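Local structure of V-type ATP synthase alpha chain (Nanoarchaeum equitans Kin4-M, 5BN3) at residues V146-E151 with K186-K191; H180-R185 with G301-E306; P212-G217 with E428-Y433. The protein is the A subunit of an archaeal V-type ATP synthase, a member of the rotary ATP synthase alpha/beta family, and holds adenosine-5'-diphosphate and magnesium ions in this model. All blocks are in the same frame, centred on the assembly; numbering follows the deposited sequence.

Overall arrangement
Contacts 1 and 2 are neighbours, their centres 11 Å apart, and they touch where R188 of contact 1 meets E306 and H180 of contact 2. Together they join loop and strand elements of the barrel-sandwich region to helix 293-309 of the nucleotide-binding domain. Contact 3 lies elsewhere, with its centre 28 Å from that of contact 1 and 26 Å from that of contact 2; nearest atoms are about 10 Å away in both cases. There the loop ahead of strand 218-222, which leads into the adenosine-5'-diphosphate pocket, meets helix 427-437. The side chain of I213 in contact 3 is about 8 Å from a bound magnesium ion.

Contact 1: V146-E151 with K186-K191; sequences VPPNVE and KPRPYK
The backbones come closest at P148 and P189, whose CA atoms are 7.5 Å apart, where two loops without regular structure pass each other. The first loop is a type I beta turn from P147 to V150, closed by a bond from V150 N to P147 O of 3.1 Å. It joins strands 140-145 and 152-157 of the barrel-sandwich domain, while 186-191 runs from strand 180-183 to the short strand 192-193.

The closest contact is proline on proline. The rings cross at about a right angle, and CG of P189 rests against the CB-CG bond of P148, 3.8 Å from P148 CB and 3.9 Å from P148 CG. Both rings also pack on W182 of strand 180-183 and on L366, so the pair belongs to a larger apolar patch.

R188 NH2 comes obliquely to 4.5 Å from P148 CD. Its chain runs straight through CG (chi2 177°) and then bends at the CG-CD bond (chi3 58°), bringing the guanidinium round toward the 146-151 loop. Several partners meet that group: NE forms a salt bridge with D310, NH1 is hydrogen-bonded to H180 NE2, and W182 makes a cation-pi contact. With D310 as its counter-charge and H180 on NH1, the guanidinium is probably fixed in rotation. NH2 reaches the other loop through a single water, which accepts from R188 NH2 at 2.8 Å and donates to V146 O, also at 2.8 Å.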
loop_
_atom_site.group_PDB
_atom_site.type_symbol
_atom_site.label_atom_id
_atom_site.label_comp_id
_atom_site.label_asym_id
_atom_site.label_seq_id
_atom_site.Cartn_x
_atom_site.Cartn_y
_atom_site.Cartn_z
ATOM N N VAL A 146 -42.913 8.575 -33.417
ATOM C CA VAL A 146 -42.109 8.961 -34.567
ATOM C C VAL A 146 -40.765 9.489 -34.082
ATOM O O VAL A 146 -40.678 10.029 -32.976
ATOM C CB VAL A 146 -42.834 10.017 -35.429
ATOM C CG1 VAL A 146 -44.152 9.468 -35.937
ATOM C CG2 VAL A 146 -43.072 11.286 -34.637
ATOM N N PRO A 147 -39.707 9.313 -34.893
ATOM C CA PRO A 147 -38.370 9.773 -34.495
ATOM C C PRO A 147 -38.366 11.257 -34.144
ATOM O O PRO A 147 -39.164 12.010 -34.704
ATOM C CB PRO A 147 -37.534 9.538 -35.754
ATOM C CG PRO A 147 -38.228 8.426 -36.463
ATOM C CD PRO A 147 -39.692 8.631 -36.201
ATOM N N PRO A 148 -37.485 11.670 -33.216
ATOM C CA PRO A 148 -37.404 13.072 -32.788
ATOM C C PRO A 148 -37.194 14.058 -33.939
ATOM O O PRO A 148 -37.581 15.221 -33.811
ATOM C CB PRO A 148 -36.182 13.080 -31.863
ATOM C CG PRO A 148 -36.145 11.704 -31.294
ATOM C CD PRO A 148 -36.616 10.796 -32.406
ATOM N N ASN A 149 -36.604 13.602 -35.041
ATOM C CA ASN A 149 -36.307 14.497 -36.160
ATOM C C ASN A 149 -37.377 14.596 -37.254
ATOM O O ASN A 149 -37.241 15.403 -38.174
ATOM C CB ASN A 149 -34.933 14.182 -36.776
ATOM C CG ASN A 149 -34.889 12.832 -37.484
ATOM O OD1 ASN A 149 -35.902 12.147 -37.628
ATOM N ND2 ASN A 149 -33.700 12.455 -37.946
ATOM N N VAL A 150 -38.432 13.788 -37.167
ATOM C CA VAL A 150 -39.495 13.877 -38.170
ATOM C C VAL A 150 -40.607 14.840 -37.751
ATOM O O VAL A 150 -40.971 14.932 -36.575
ATOM C CB VAL A 150 -40.065 12.492 -38.589
ATOM C CG1 VAL A 150 -38.995 11.420 -38.494
ATOM C CG2 VAL A 150 -41.269 12.118 -37.756
ATOM N N GLU A 151 -41.129 15.565 -38.734
ATOM C CA GLU A 151 -42.115 16.608 -38.499
ATOM C C GLU A 151 -42.822 16.898 -39.815
ATOM O O GLU A 151 -42.235 16.745 -40.888
ATOM C CB GLU A 151 -41.423 17.874 -37.979
ATOM C CG GLU A 151 -42.358 19.016 -37.600
ATOM C CD GLU A 151 -41.609 20.296 -37.270
ATOM O OE1 GLU A 151 -40.409 20.390 -37.606
ATOM O OE2 GLU A 151 -42.219 21.212 -36.675
ATOM N N LYS A 186 -25.882 8.219 -27.839
ATOM C CA LYS A 186 -26.541 9.519 -27.846
ATOM C C LYS A 186 -27.817 9.472 -27.018
ATOM O O LYS A 186 -28.733 8.708 -27.327
ATOM C CB LYS A 186 -26.871 9.924 -29.284
ATOM C CG LYS A 186 -27.490 11.300 -29.439
ATOM C CD LYS A 186 -27.688 11.615 -30.916
ATOM C CE LYS A 186 -28.357 12.963 -31.120
ATOM N NZ LYS A 186 -28.598 13.241 -32.565
ATOM N N PRO A 187 -27.875 10.284 -25.952
ATOM C CA PRO A 187 -29.058 10.340 -25.084
ATOM C C PRO A 187 -30.285 10.807 -25.858
ATOM O O PRO A 187 -30.178 11.745 -26.649
ATOM C CB PRO A 187 -28.678 11.396 -24.041
ATOM C CG PRO A 187 -27.181 11.417 -24.044
ATOM C CD PRO A 187 -26.784 11.148 -25.465
ATOM N N ARG A 188 -31.428 10.162 -25.643
ATOM C CA ARG A 188 -32.651 10.546 -26.342
ATOM C C ARG A 188 -33.260 11.808 -25.738
ATOM O O ARG A 188 -33.407 11.913 -24.519
ATOM C CB ARG A 188 -33.660 9.391 -26.349
ATOM C CG ARG A 188 -33.228 8.221 -27.230
ATOM C CD ARG A 188 -34.210 7.056 -27.176
ATOM N NE ARG A 188 -35.564 7.441 -27.571
ATOM C CZ ARG A 188 -35.991 7.513 -28.829
ATOM N NH1 ARG A 188 -35.168 7.235 -29.831
ATOM N NH2 ARG A 188 -37.242 7.868 -29.084
ATOM N N PRO A 189 -33.620 12.770 -26.602
ATOM C CA PRO A 189 -34.123 14.081 -26.175
ATOM C C PRO A 189 -35.482 14.005 -25.491
ATOM O O PRO A 189 -36.245 13.060 -25.704
ATOM C CB PRO A 189 -34.256 14.849 -27.494
ATOM C CG PRO A 189 -34.464 13.787 -28.524
ATOM C CD PRO A 189 -33.608 12.636 -28.069
ATOM N N TYR A 190 -35.760 15.008 -24.665
ATOM C CA TYR A 190 -37.043 15.156 -23.989
ATOM C C TYR A 190 -37.274 16.646 -23.797
ATOM O O TYR A 190 -36.425 17.453 -24.176
ATOM C CB TYR A 190 -37.035 14.427 -22.640
ATOM C CG TYR A 190 -35.867 14.786 -21.753
ATOM C CD1 TYR A 190 -34.680 14.074 -21.821
ATOM C CD2 TYR A 190 -35.956 15.827 -20.841
ATOM C CE1 TYR A 190 -33.612 14.392 -21.016
ATOM C CE2 TYR A 190 -34.893 16.152 -20.030
ATOM C CZ TYR A 190 -33.724 15.432 -20.122
ATOM O OH TYR A 190 -32.660 15.751 -19.315
ATOM N N LYS A 191 -38.406 17.022 -23.210
ATOM C CA LYS A 191 -38.709 18.443 -23.042
ATOM C C LYS A 191 -38.095 19.053 -21.785
ATOM O O LYS A 191 -37.387 20.056 -21.867
ATOM C CB LYS A 191 -40.218 18.702 -23.107
ATOM C CG LYS A 191 -40.773 18.651 -24.522
ATOM C CD LYS A 191 -42.178 19.225 -24.595
ATOM C CE LYS A 191 -42.591 19.460 -26.038
ATOM N NZ LYS A 191 -43.943 20.075 -26.140
HETATM O O HOH W 1 -39.043 9.117 -30.886
#

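Contact 2: H180-R185 with G301-E306; sequences HEWPIR and GATIGE
Helix 293-309, the crossover helix between parallel strands 280-285 and 314-320 of the P-loop nucleotide-binding domain, turns T303 toward W182 on strand 180-183 and I184 just after it. That strand pairs antiparallel with 68-71, so the contact ties the nucleotide-binding domain to a two-stranded sheet next to it. The CA atoms of I184 and T303 are only 5.6 Å apart.

T303 works with both branches. Its methyl lies anti to the backbone N, since OG1 stands at chi1 -62°, and CG2 comes obliquely against the indole at 3.8 Å from W182 CD1. The other branch, OG1, sits beside I184, 3.7 Å from I184 CB. It is also 3.2 Å from I184 O, but the angle is too poor for a hydrogen bond. The hydroxyl is used elsewhere: it bonds back to Y299 O one helical turn earlier and to R359 NH1. R359 links the two sides, because its NH2 bonds to I184 O and its NH1 also makes a salt bridge with E306.

P183 CD lies 3.4 Å above one face of the W182 ring, toward the rim, and W182 NE1 is hydrogen-bonded to K186 O, which limits the ring's rotation. On the helix, I304 packs on I281 and I283 of the central sheet. This is how a beta-alpha-beta crossover helix lies in a P-loop NTPase fold, with its inner side chains on the parallel strands of the central sheet and its outer side, through T303, meeting strand 180-183 and the residue after it.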
loop_
_atom_site.group_PDB
_atom_site.type_symbol
_atom_site.label_atom_id
_atom_site.label_comp_id
_atom_site.label_asym_id
_atom_site.label_seq_id
_atom_site.Cartn_x
_atom_site.Cartn_y
_atom_site.Cartn_z
ATOM N N HIS A 180 -37.625 2.659 -35.505
ATOM C CA HIS A 180 -36.572 3.542 -35.999
ATOM C C HIS A 180 -35.244 3.220 -35.324
ATOM O O HIS A 180 -35.214 2.593 -34.263
ATOM C CB HIS A 180 -36.940 5.022 -35.828
ATOM C CG HIS A 180 -36.924 5.501 -34.408
ATOM N ND1 HIS A 180 -37.983 5.318 -33.549
ATOM C CD2 HIS A 180 -35.983 6.182 -33.710
ATOM C CE1 HIS A 180 -37.693 5.853 -32.375
ATOM N NE2 HIS A 180 -36.487 6.383 -32.446
ATOM N N GLU A 181 -34.149 3.629 -35.955
ATOM C CA GLU A 181 -32.818 3.370 -35.422
ATOM C C GLU A 181 -32.322 4.564 -34.619
ATOM O O GLU A 181 -32.640 5.711 -34.938
ATOM C CB GLU A 181 -31.838 3.062 -36.556
ATOM C CG GLU A 181 -32.116 1.762 -37.289
ATOM C CD GLU A 181 -31.073 1.463 -38.349
ATOM O OE1 GLU A 181 -30.518 2.425 -38.921
ATOM O OE2 GLU A 181 -30.802 0.271 -38.603
ATOM N N TRP A 182 -31.540 4.295 -33.578
ATOM C CA TRP A 182 -30.988 5.363 -32.755
ATOM C C TRP A 182 -29.587 5.021 -32.256
ATOM O O TRP A 182 -29.343 3.901 -31.804
ATOM C CB TRP A 182 -31.912 5.654 -31.570
ATOM C CG TRP A 182 -31.526 6.884 -30.828
ATOM C CD1 TRP A 182 -30.722 6.962 -29.730
ATOM C CD2 TRP A 182 -31.916 8.225 -31.138
ATOM N NE1 TRP A 182 -30.592 8.271 -29.333
ATOM C CE2 TRP A 182 -31.317 9.066 -30.182
ATOM C CE3 TRP A 182 -32.718 8.795 -32.131
ATOM C CZ2 TRP A 182 -31.494 10.449 -30.190
ATOM C CZ3 TRP A 182 -32.892 10.164 -32.139
ATOM C CH2 TRP A 182 -32.284 10.978 -31.175
ATOM N N PRO A 183 -28.660 5.988 -32.340
ATOM C CA PRO A 183 -27.288 5.798 -31.853
ATOM C C PRO A 183 -27.276 5.617 -30.336
ATOM O O PRO A 183 -27.726 6.510 -29.617
ATOM C CB PRO A 183 -26.595 7.116 -32.227
ATOM C CG PRO A 183 -27.464 7.730 -33.294
ATOM C CD PRO A 183 -28.857 7.319 -32.939
ATOM N N ILE A 184 -26.761 4.488 -29.859
ATOM C CA ILE A 184 -26.813 4.163 -28.434
ATOM C C ILE A 184 -25.970 5.082 -27.549
ATOM O O ILE A 184 -26.229 5.198 -26.351
ATOM C CB ILE A 184 -26.420 2.691 -28.167
ATOM C CG1 ILE A 184 -24.995 2.413 -28.649
ATOM C CG2 ILE A 184 -27.412 1.743 -28.823
ATOM C CD1 ILE A 184 -24.514 1.008 -28.337
ATOM N N ARG A 185 -24.964 5.729 -28.129
ATOM C CA ARG A 185 -24.106 6.640 -27.369
ATOM C C ARG A 185 -24.727 8.023 -27.215
ATOM O O ARG A 185 -24.170 8.892 -26.547
ATOM C CB ARG A 185 -22.728 6.769 -28.025
ATOM C CG ARG A 185 -21.893 5.502 -27.981
ATOM C CD ARG A 185 -20.486 5.748 -28.497
ATOM N NE ARG A 185 -19.699 4.518 -28.514
ATOM C CZ ARG A 185 -19.033 4.045 -27.465
ATOM N NH1 ARG A 185 -19.055 4.701 -26.313
ATOM N NH2 ARG A 185 -18.346 2.916 -27.567
ATOM N N GLY A 301 -28.961 -0.823 -23.342
ATOM C CA GLY A 301 -30.050 -0.949 -22.388
ATOM C C GLY A 301 -30.589 0.391 -21.942
ATOM O O GLY A 301 -31.790 0.544 -21.715
ATOM N N ALA A 302 -29.696 1.365 -21.811
ATOM C CA ALA A 302 -30.099 2.716 -21.453
ATOM C C ALA A 302 -30.948 3.333 -22.560
ATOM O O ALA A 302 -31.961 3.979 -22.289
ATOM C CB ALA A 302 -28.877 3.573 -21.183
ATOM N N THR A 303 -30.519 3.142 -23.805
ATOM C CA THR A 303 -31.232 3.681 -24.963
ATOM C C THR A 303 -32.638 3.101 -25.091
ATOM O O THR A 303 -33.601 3.832 -25.337
ATOM C CB THR A 303 -30.450 3.418 -26.265
ATOM O OG1 THR A 303 -29.181 4.080 -26.196
ATOM C CG2 THR A 303 -31.220 3.944 -27.462
ATOM N N ILE A 304 -32.750 1.785 -24.931
ATOM C CA ILE A 304 -34.046 1.116 -24.957
ATOM C C ILE A 304 -34.918 1.613 -23.800
ATOM O O ILE A 304 -36.126 1.798 -23.958
ATOM C CB ILE A 304 -33.876 -0.419 -24.890
ATOM C CG1 ILE A 304 -33.163 -0.926 -26.149
ATOM C CG2 ILE A 304 -35.219 -1.105 -24.729
ATOM C CD1 ILE A 304 -32.838 -2.414 -26.119
ATOM N N GLY A 305 -34.297 1.845 -22.645
ATOM C CA GLY A 305 -35.002 2.391 -21.496
ATOM C C GLY A 305 -35.571 3.767 -21.769
ATOM O O GLY A 305 -36.714 4.060 -21.404
ATOM N N GLU A 306 -34.769 4.613 -22.409
ATOM C CA GLU A 306 -35.206 5.952 -22.783
ATOM C C GLU A 306 -36.351 5.880 -23.784
ATOM O O GLU A 306 -37.265 6.700 -23.747
ATOM C CB GLU A 306 -34.045 6.738 -23.398
ATOM C CG GLU A 306 -32.956 7.151 -22.424
ATOM C CD GLU A 306 -31.815 7.864 -23.122
ATOM O OE1 GLU A 306 -31.498 7.491 -24.273
ATOM O OE2 GLU A 306 -31.239 8.800 -22.528
#

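Contact 3: P212-G217 with E428-Y433; sequences PIAKGG and EFVKKY
The F429 ring lies beside V430, the residue that meets P212 and A214 across the contact. It carries E428 CG over the centre of one face, 3.7 Å above the plane, and makes an edge-to-face contact with Y196. The ring itself swings off from the loop: the nearest approach of F429 is through its CB, 4.8 Å from A214 CB.

The contact is carried by V430, whose two methyls reach different residues. With chi1 at -50°, CG1 lies anti to the carbonyl carbon and CG2 between the backbone N and the carbonyl carbon. CG1 lies 3.9 Å from A214 CB, while CG2 meets P212 obliquely, 3.9 Å from P212 CG. V430 thus lies along the extended run P212-A214, one methyl on each end residue. The side chain of I213, between them, turns away, but its carbonyl O borders V430 CG1 at 4.2 Å.

Beyond this run the loop tightens. A type II beta turn from A214 to G217 is closed by G217 N to A214 O at 2.9 Å, and G216 takes the positive phi (96°) expected at its third position. G216 N bonds to OG1 of T374, a residue of the magnesium site, and the I213 side chain packs on T374 and I376 of the same strand, 370-379.

Across the two segments themselves the chemistry is largely apolar: methyls of one valine against a proline ring and an alanine methyl, all buried. These carbon contacts are van der Waals, with no directional bond between the segments, which implies that the polar tie comes from just ahead of helix 427-437, where T424 OG1 bonds to P212 O and Q426 OE1 to A214 N.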
loop_
_atom_site.group_PDB
_atom_site.type_symbol
_atom_site.label_atom_id
_atom_site.label_comp_id
_atom_site.label_asym_id
_atom_site.label_seq_id
_atom_site.Cartn_x
_atom_site.Cartn_y
_atom_site.Cartn_z
ATOM N N PRO A 212 -35.756 3.910 0.388
ATOM C CA PRO A 212 -36.411 3.967 -0.922
ATOM C C PRO A 212 -35.871 5.083 -1.806
ATOM O O PRO A 212 -35.380 6.091 -1.296
ATOM C CB PRO A 212 -37.868 4.267 -0.563
ATOM C CG PRO A 212 -37.773 5.071 0.688
ATOM C CD PRO A 212 -36.597 4.498 1.449
ATOM N N ILE A 213 -35.950 4.890 -3.119
ATOM C CA ILE A 213 -35.698 5.969 -4.064
ATOM C C ILE A 213 -37.004 6.327 -4.761
ATOM O O ILE A 213 -37.993 5.599 -4.658
ATOM C CB ILE A 213 -34.654 5.582 -5.133
ATOM C CG1 ILE A 213 -35.110 4.356 -5.927
ATOM C CG2 ILE A 213 -33.319 5.315 -4.495
ATOM C CD1 ILE A 213 -34.142 3.963 -7.038
ATOM N N ALA A 214 -37.004 7.441 -5.480
ATOM C CA ALA A 214 -38.187 7.842 -6.233
ATOM C C ALA A 214 -38.149 7.237 -7.631
ATOM O O ALA A 214 -37.083 6.829 -8.104
ATOM C CB ALA A 214 -38.267 9.348 -6.315
ATOM N N LYS A 215 -39.308 7.176 -8.287
ATOM C CA LYS A 215 -39.362 6.778 -9.690
ATOM C C LYS A 215 -38.553 7.764 -10.515
ATOM O O LYS A 215 -38.780 8.975 -10.447
ATOM C CB LYS A 215 -40.803 6.755 -10.209
ATOM C CG LYS A 215 -41.570 5.477 -9.919
ATOM C CD LYS A 215 -42.724 5.314 -10.903
ATOM C CE LYS A 215 -43.551 4.079 -10.598
ATOM N NZ LYS A 215 -42.717 2.850 -10.530
ATOM N N GLY A 216 -37.612 7.246 -11.295
ATOM C CA GLY A 216 -36.727 8.093 -12.069
ATOM C C GLY A 216 -35.420 8.331 -11.339
ATOM O O GLY A 216 -34.535 9.017 -11.844
ATOM N N GLY A 217 -35.299 7.762 -10.143
ATOM C CA GLY A 217 -34.075 7.887 -9.372
ATOM C C GLY A 217 -33.036 6.852 -9.768
ATOM O O GLY A 217 -33.188 6.156 -10.772
ATOM N N GLU A 428 -37.019 12.630 1.189
ATOM C CA GLU A 428 -37.819 13.855 1.251
ATOM C C GLU A 428 -38.857 13.947 0.131
ATOM O O GLU A 428 -39.851 14.663 0.256
ATOM C CB GLU A 428 -36.920 15.100 1.248
ATOM C CG GLU A 428 -36.077 15.282 -0.006
ATOM C CD GLU A 428 -35.267 16.569 0.016
ATOM O OE1 GLU A 428 -35.867 17.653 -0.149
ATOM O OE2 GLU A 428 -34.034 16.496 0.200
ATOM N N PHE A 429 -38.630 13.214 -0.954
ATOM C CA PHE A 429 -39.525 13.258 -2.108
ATOM C C PHE A 429 -40.606 12.177 -2.066
ATOM O O PHE A 429 -41.589 12.250 -2.806
ATOM C CB PHE A 429 -38.728 13.131 -3.411
ATOM C CG PHE A 429 -37.658 14.175 -3.583
ATOM C CD1 PHE A 429 -37.992 15.495 -3.853
ATOM C CD2 PHE A 429 -36.317 13.831 -3.501
ATOM C CE1 PHE A 429 -37.007 16.454 -4.020
ATOM C CE2 PHE A 429 -35.328 14.786 -3.667
ATOM C CZ PHE A 429 -35.674 16.099 -3.927
ATOM N N VAL A 430 -40.423 11.179 -1.205
ATOM C CA VAL A 430 -41.341 10.041 -1.161
ATOM C C VAL A 430 -42.094 9.926 0.164
ATOM O O VAL A 430 -43.074 9.185 0.261
ATOM C CB VAL A 430 -40.610 8.707 -1.453
ATOM C CG1 VAL A 430 -39.779 8.825 -2.715
ATOM C CG2 VAL A 430 -39.726 8.313 -0.279
ATOM N N LYS A 431 -41.637 10.657 1.177
ATOM C CA LYS A 431 -42.280 10.618 2.488
ATOM C C LYS A 431 -43.709 11.146 2.417
ATOM O O LYS A 431 -44.565 10.743 3.207
ATOM C CB LYS A 431 -41.472 11.402 3.530
ATOM C CG LYS A 431 -41.398 12.906 3.295
ATOM C CD LYS A 431 -40.747 13.608 4.484
ATOM C CE LYS A 431 -40.510 15.089 4.210
ATOM N NZ LYS A 431 -39.771 15.750 5.325
ATOM N N LYS A 432 -43.953 12.043 1.464
ATOM C CA LYS A 432 -45.289 12.568 1.206
ATOM C C LYS A 432 -46.249 11.416 0.961
ATOM O O LYS A 432 -47.289 11.314 1.607
ATOM C CB LYS A 432 -45.277 13.457 -0.037
ATOM C CG LYS A 432 -43.947 14.122 -0.344
ATOM C CD LYS A 432 -43.848 14.413 -1.836
ATOM C CE LYS A 432 -42.632 15.259 -2.173
ATOM N NZ LYS A 432 -42.469 15.417 -3.646
ATOM N N TYR A 433 -45.875 10.550 0.021
ATOM C CA TYR A 433 -46.690 9.405 -0.366
ATOM C C TYR A 433 -47.041 8.516 0.818
ATOM O O TYR A 433 -48.191 8.110 0.979
ATOM C CB TYR A 433 -45.960 8.578 -1.429
ATOM C CG TYR A 433 -46.667 7.294 -1.808
ATOM C CD1 TYR A 433 -47.612 7.277 -2.820
ATOM C CD2 TYR A 433 -46.381 6.100 -1.159
ATOM C CE1 TYR A 433 -48.258 6.111 -3.171
ATOM C CE2 TYR A 433 -47.024 4.928 -1.504
ATOM C CZ TYR A 433 -47.960 4.940 -2.511
ATOM O OH TYR A 433 -48.604 3.779 -2.860
#